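Local atomic coordinates of Mn transporter subunit (Synechocystis sp. PCC 6803, PDB entry 3UJP), a protein that probably serves as the periplasmic solute-binding component of an ABC-type manganese uptake system, capturing the metal ion for transport into the cell. Residues A[61-66]-A[272-276]; A[241-247]-A[263-269]. All blocks are in the same frame, centred on the assembly; numbering follows the deposited sequence.

Running from the N terminus, the chain first lays down residues 61-66, in the loop between strand 54-57 and helix 72-80. Their partner, 272-276, lies 206 residues further on, so interaction 1 closes a very long loop, bringing His66 and Asp272 to the same manganese ion. Interaction 2 lies wholly within that loop: strand 242-246 passes through helix 252-256 and returns as strand 264-269, a short closure of 16 residues. The two centres are about 17 Å apart, and just two residues, Tyr270 and Val271, separate the end of 263-269 from Asp272. Interaction 2 thus pairs two neighbouring strands, while interaction 1 joins the loop after strand 54-57 to the loop after strand 264-269 at the metal.

Interaction 1 of 2, residues A[61-66]-A[272-276]; sequences IGAEIH and DSLST. With MN (manganese (II) ion), chain D.
Asp272, which has more surface buried here than any other residue of the pair, meets 61-66 with both its aliphatic and its acidic parts. The side chains of Asp272 and Ile65 cross at about a right angle, Ile65 CD1 lying 3.4 Å from Asp272 CB. Ile65 CG1 stands between the backbone N and the carbonyl carbon (chi1 57°), which sends that branch over Asp272, while CG2 faces the Asp272 carbonyl oxygen. Farther out, Asp272 OD2 binds the manganese ion at 1.9 Å and His66 NE2 binds it at 2.2 Å. The carboxylate oxygen sits at the edge of the imidazole, in its plane, with ring and carboxylate planes 58° apart. His131 and Glu197 complete the site, in the cleft between the two lobes characteristic of this family of metal-binding proteins. Trp94 NE1 donates a hydrogen bond to Ile65 O, tying the residue before His66 to another loop. At the far end, Ile61 extends its CD1 to 3.9 Å from Ser275 O. Between these ends Ser273 directs its side chain at Gly62, its OG hydrogen-bonding to Leu274 O at 3.0 Å with the donor tilted 18° from the carbonyl plane.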
# COMPACT_ATOMS: atom_id res chain seq x y z
N ILE A 61 10.93 5.73 -11.84
CA ILE A 61 10.56 6.99 -12.51
C ILE A 61 11.64 7.42 -13.46
O ILE A 61 12.73 6.87 -13.42
CB ILE A 61 10.26 8.16 -11.56
CG1 ILE A 61 8.88 8.75 -11.86
CG2 ILE A 61 11.33 9.24 -11.70
CD1 ILE A 61 7.75 7.80 -11.55
N GLY A 62 11.32 8.41 -14.28
CA GLY A 62 12.14 8.90 -15.38
C GLY A 62 13.45 8.24 -15.78
O GLY A 62 14.36 8.91 -16.28
N ALA A 63 13.55 6.92 -15.60
CA ALA A 63 14.84 6.26 -15.73
C ALA A 63 14.89 5.48 -17.02
O ALA A 63 13.92 4.85 -17.40
CB ALA A 63 15.09 5.34 -14.54
N GLU A 64 16.03 5.54 -17.68
CA GLU A 64 16.21 4.83 -18.94
C GLU A 64 15.92 3.35 -18.73
O GLU A 64 16.69 2.65 -18.09
CB GLU A 64 17.61 5.08 -19.53
CG GLU A 64 18.24 3.88 -20.22
CD GLU A 64 17.67 3.62 -21.60
OE1 GLU A 64 18.31 2.89 -22.40
OE2 GLU A 64 16.59 4.17 -21.89
N ILE A 65 14.80 2.89 -19.28
CA ILE A 65 14.27 1.53 -19.07
C ILE A 65 14.89 0.48 -19.97
O ILE A 65 14.68 -0.70 -19.73
CB ILE A 65 12.72 1.45 -19.35
CG1 ILE A 65 12.41 1.93 -20.78
CG2 ILE A 65 11.91 2.25 -18.34
CD1 ILE A 65 11.14 1.34 -21.34
N HIS A 66 15.59 0.91 -21.01
CA HIS A 66 16.08 0.01 -22.07
C HIS A 66 17.42 -0.64 -21.70
O HIS A 66 17.70 -1.77 -22.09
CB HIS A 66 16.31 0.79 -23.36
CG HIS A 66 15.08 1.03 -24.18
ND1 HIS A 66 14.69 0.18 -25.20
CD2 HIS A 66 14.20 2.05 -24.18
CE1 HIS A 66 13.60 0.66 -25.77
NE2 HIS A 66 13.28 1.79 -25.17
N ASP A 272 8.63 5.95 -22.10
CA ASP A 272 9.24 4.86 -21.37
C ASP A 272 9.10 5.05 -19.87
O ASP A 272 9.58 4.23 -19.09
CB ASP A 272 10.70 4.71 -21.78
CG ASP A 272 10.87 4.22 -23.24
OD1 ASP A 272 9.91 3.73 -23.84
OD2 ASP A 272 11.98 4.32 -23.78
N SER A 273 8.45 6.13 -19.46
CA SER A 273 8.26 6.43 -18.05
C SER A 273 7.29 7.60 -17.86
O SER A 273 7.24 8.51 -18.68
CB SER A 273 9.60 6.74 -17.38
OG SER A 273 9.44 7.68 -16.33
N LEU A 274 6.58 7.57 -16.73
CA LEU A 274 5.61 8.56 -16.36
C LEU A 274 6.25 9.67 -15.61
O LEU A 274 7.45 9.81 -15.66
CB LEU A 274 4.55 7.97 -15.45
CG LEU A 274 4.01 6.57 -15.70
CD1 LEU A 274 3.10 6.21 -14.61
CD2 LEU A 274 3.26 6.52 -16.97
N SER A 275 5.45 10.46 -14.90
CA SER A 275 5.96 11.58 -14.12
C SER A 275 5.62 11.43 -12.64
O SER A 275 5.02 10.44 -12.23
CB SER A 275 5.40 12.90 -14.66
OG SER A 275 6.31 13.96 -14.46
N THR A 276 6.00 12.43 -11.85
CA THR A 276 5.74 12.41 -10.42
C THR A 276 4.26 12.74 -10.18
O THR A 276 3.52 13.01 -11.11
CB THR A 276 6.65 13.40 -9.69
OG1 THR A 276 6.45 14.72 -10.22
CG2 THR A 276 8.13 13.02 -9.87
MN MN D . 12.19 3.63 -25.58

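Interaction 2 of 2, residues A[241-247]-A[263-269]; sequences PTIFCES and ARFGGNL
Leu269 packs against Phe244, CD1 lying 3.5 Å from Phe244 CB, and its CD2 sits over one face of the Phe244 ring, displaced toward the rim. Phe244 has CG anti to the carbonyl carbon (chi1 -53°), which brings the ring alongside Gly266, with Phe244 CE2 3.4 Å from Gly266 CA. Phe265 takes another path: its side chain crosses that of Ile243 at about a right angle, with CD1 4.0 Å from Ile243 CG1, and its ring presents its edge to Cys245 CB. Asn268 OD1 approaches that same CB. Thr242 and Arg264 run side by side in the same direction, and Thr242 OG1 lies at the guanidinium edge; the hydroxyl has its hydrogen bond with Gly298 O.

Backbone bonds set these side chains in register. Arg264 N donates to Pro241 O at 2.7 Å, and Ile243 N to Arg264 O at 3.0 Å. Beyond them the pairing slips by one residue, a beta bulge at Gly266 and Gly267. The bond from Cys245 N to Gly267 O is weak, whereas that from Leu269 N to Cys245 O measures 2.7 Å and is nearly straight (179°).

Farther out, Val294 and Ile295 of helix 284-296 pack on Leu269, and Gln254 of helix 252-256 touches both Ile243 and Phe265. Cys245 is joined by a disulfide to Cys196. Glu246 OE1 accepts a hydrogen bond from the backbone N of Glu197, a manganese ligand, consistent with a second-shell residue that helps position Glu197. Strand 242-246, helix 252-256 and strand 264-269 together make a parallel beta-alpha-beta unit, the building block of the alpha/beta lobes of periplasmic metal-binding proteins.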
# COMPACT_ATOMS: atom_id res chain seq x y z
N PRO A 241 6.71 22.77 -37.56
CA PRO A 241 6.76 23.86 -36.57
C PRO A 241 7.30 23.48 -35.17
O PRO A 241 8.08 24.26 -34.61
CB PRO A 241 5.30 24.37 -36.53
CG PRO A 241 4.47 23.23 -37.01
CD PRO A 241 5.33 22.46 -37.98
N THR A 242 6.93 22.31 -34.63
CA THR A 242 7.41 21.90 -33.30
C THR A 242 8.05 20.49 -33.24
O THR A 242 7.53 19.51 -33.81
CB THR A 242 6.30 21.99 -32.24
OG1 THR A 242 5.70 23.29 -32.27
CG2 THR A 242 6.90 21.74 -30.88
N ILE A 243 9.17 20.41 -32.53
CA ILE A 243 9.92 19.15 -32.40
C ILE A 243 10.11 18.74 -30.94
O ILE A 243 10.38 19.58 -30.08
CB ILE A 243 11.28 19.26 -33.08
CG1 ILE A 243 12.18 20.22 -32.31
CG2 ILE A 243 11.12 19.75 -34.53
CD1 ILE A 243 13.54 20.45 -33.01
N PHE A 244 9.98 17.43 -30.67
CA PHE A 244 9.93 16.93 -29.30
C PHE A 244 10.96 15.91 -28.95
O PHE A 244 11.44 15.18 -29.81
CB PHE A 244 8.58 16.28 -29.04
CG PHE A 244 7.44 17.16 -29.37
CD1 PHE A 244 6.66 16.90 -30.46
CD2 PHE A 244 7.20 18.28 -28.61
CE1 PHE A 244 5.61 17.72 -30.78
CE2 PHE A 244 6.16 19.11 -28.92
CZ PHE A 244 5.36 18.83 -30.01
N CYS A 245 11.26 15.83 -27.66
CA CYS A 245 12.11 14.79 -27.08
C CYS A 245 11.26 13.94 -26.15
O CYS A 245 10.04 14.10 -26.10
CB CYS A 245 13.26 15.41 -26.30
SG CYS A 245 14.81 14.54 -26.47
N GLU A 246 11.91 13.04 -25.42
CA GLU A 246 11.23 12.28 -24.38
C GLU A 246 11.96 12.44 -23.09
O GLU A 246 13.13 12.83 -23.06
CB GLU A 246 11.10 10.80 -24.73
CG GLU A 246 10.30 10.53 -25.98
CD GLU A 246 11.08 10.85 -27.21
OE1 GLU A 246 12.23 10.40 -27.30
OE2 GLU A 246 10.56 11.58 -28.07
N SER A 247 11.27 12.08 -22.01
CA SER A 247 11.76 12.39 -20.68
C SER A 247 12.87 11.49 -20.17
O SER A 247 13.36 11.71 -19.09
CB SER A 247 10.59 12.37 -19.69
OG SER A 247 10.13 11.05 -19.45
N ALA A 263 12.70 25.58 -35.77
CA ALA A 263 11.52 24.95 -35.19
C ALA A 263 11.41 25.27 -33.69
O ALA A 263 12.40 25.58 -33.04
CB ALA A 263 11.54 23.46 -35.44
N ARG A 264 10.19 25.23 -33.16
CA ARG A 264 9.98 25.47 -31.73
C ARG A 264 10.26 24.15 -31.02
O ARG A 264 9.78 23.10 -31.44
CB ARG A 264 8.54 25.96 -31.48
CG ARG A 264 8.35 26.90 -30.26
CD ARG A 264 8.62 26.18 -28.93
NE ARG A 264 7.51 26.21 -27.97
CZ ARG A 264 6.33 25.63 -28.14
NH1 ARG A 264 5.40 25.71 -27.19
NH2 ARG A 264 6.04 24.98 -29.27
N PHE A 265 11.04 24.18 -29.95
CA PHE A 265 11.23 22.95 -29.19
C PHE A 265 10.08 22.79 -28.21
O PHE A 265 10.03 23.43 -27.15
CB PHE A 265 12.60 22.92 -28.48
CG PHE A 265 12.88 21.63 -27.72
CD1 PHE A 265 13.02 20.42 -28.40
CD2 PHE A 265 13.03 21.62 -26.34
CE1 PHE A 265 13.29 19.25 -27.70
CE2 PHE A 265 13.30 20.45 -25.65
CZ PHE A 265 13.42 19.27 -26.33
N GLY A 266 9.12 21.94 -28.58
CA GLY A 266 8.12 21.51 -27.63
C GLY A 266 8.92 20.80 -26.57
O GLY A 266 10.08 20.47 -26.78
N GLY A 267 8.33 20.57 -25.41
CA GLY A 267 9.11 19.96 -24.34
C GLY A 267 9.40 18.48 -24.53
O GLY A 267 9.95 18.06 -25.56
N ASN A 268 9.03 17.69 -23.53
CA ASN A 268 9.22 16.26 -23.57
C ASN A 268 7.89 15.56 -23.74
O ASN A 268 6.89 15.98 -23.16
CB ASN A 268 9.87 15.80 -22.27
CG ASN A 268 11.37 16.00 -22.26
OD1 ASN A 268 11.99 16.28 -23.29
ND2 ASN A 268 11.98 15.83 -21.08
N LEU A 269 7.88 14.51 -24.56
CA LEU A 269 6.76 13.60 -24.65
C LEU A 269 7.11 12.51 -23.67
O LEU A 269 8.24 12.45 -23.24
CB LEU A 269 6.66 13.03 -26.06
CG LEU A 269 6.45 14.12 -27.11
CD1 LEU A 269 6.44 13.57 -28.54
CD2 LEU A 269 5.15 14.83 -26.80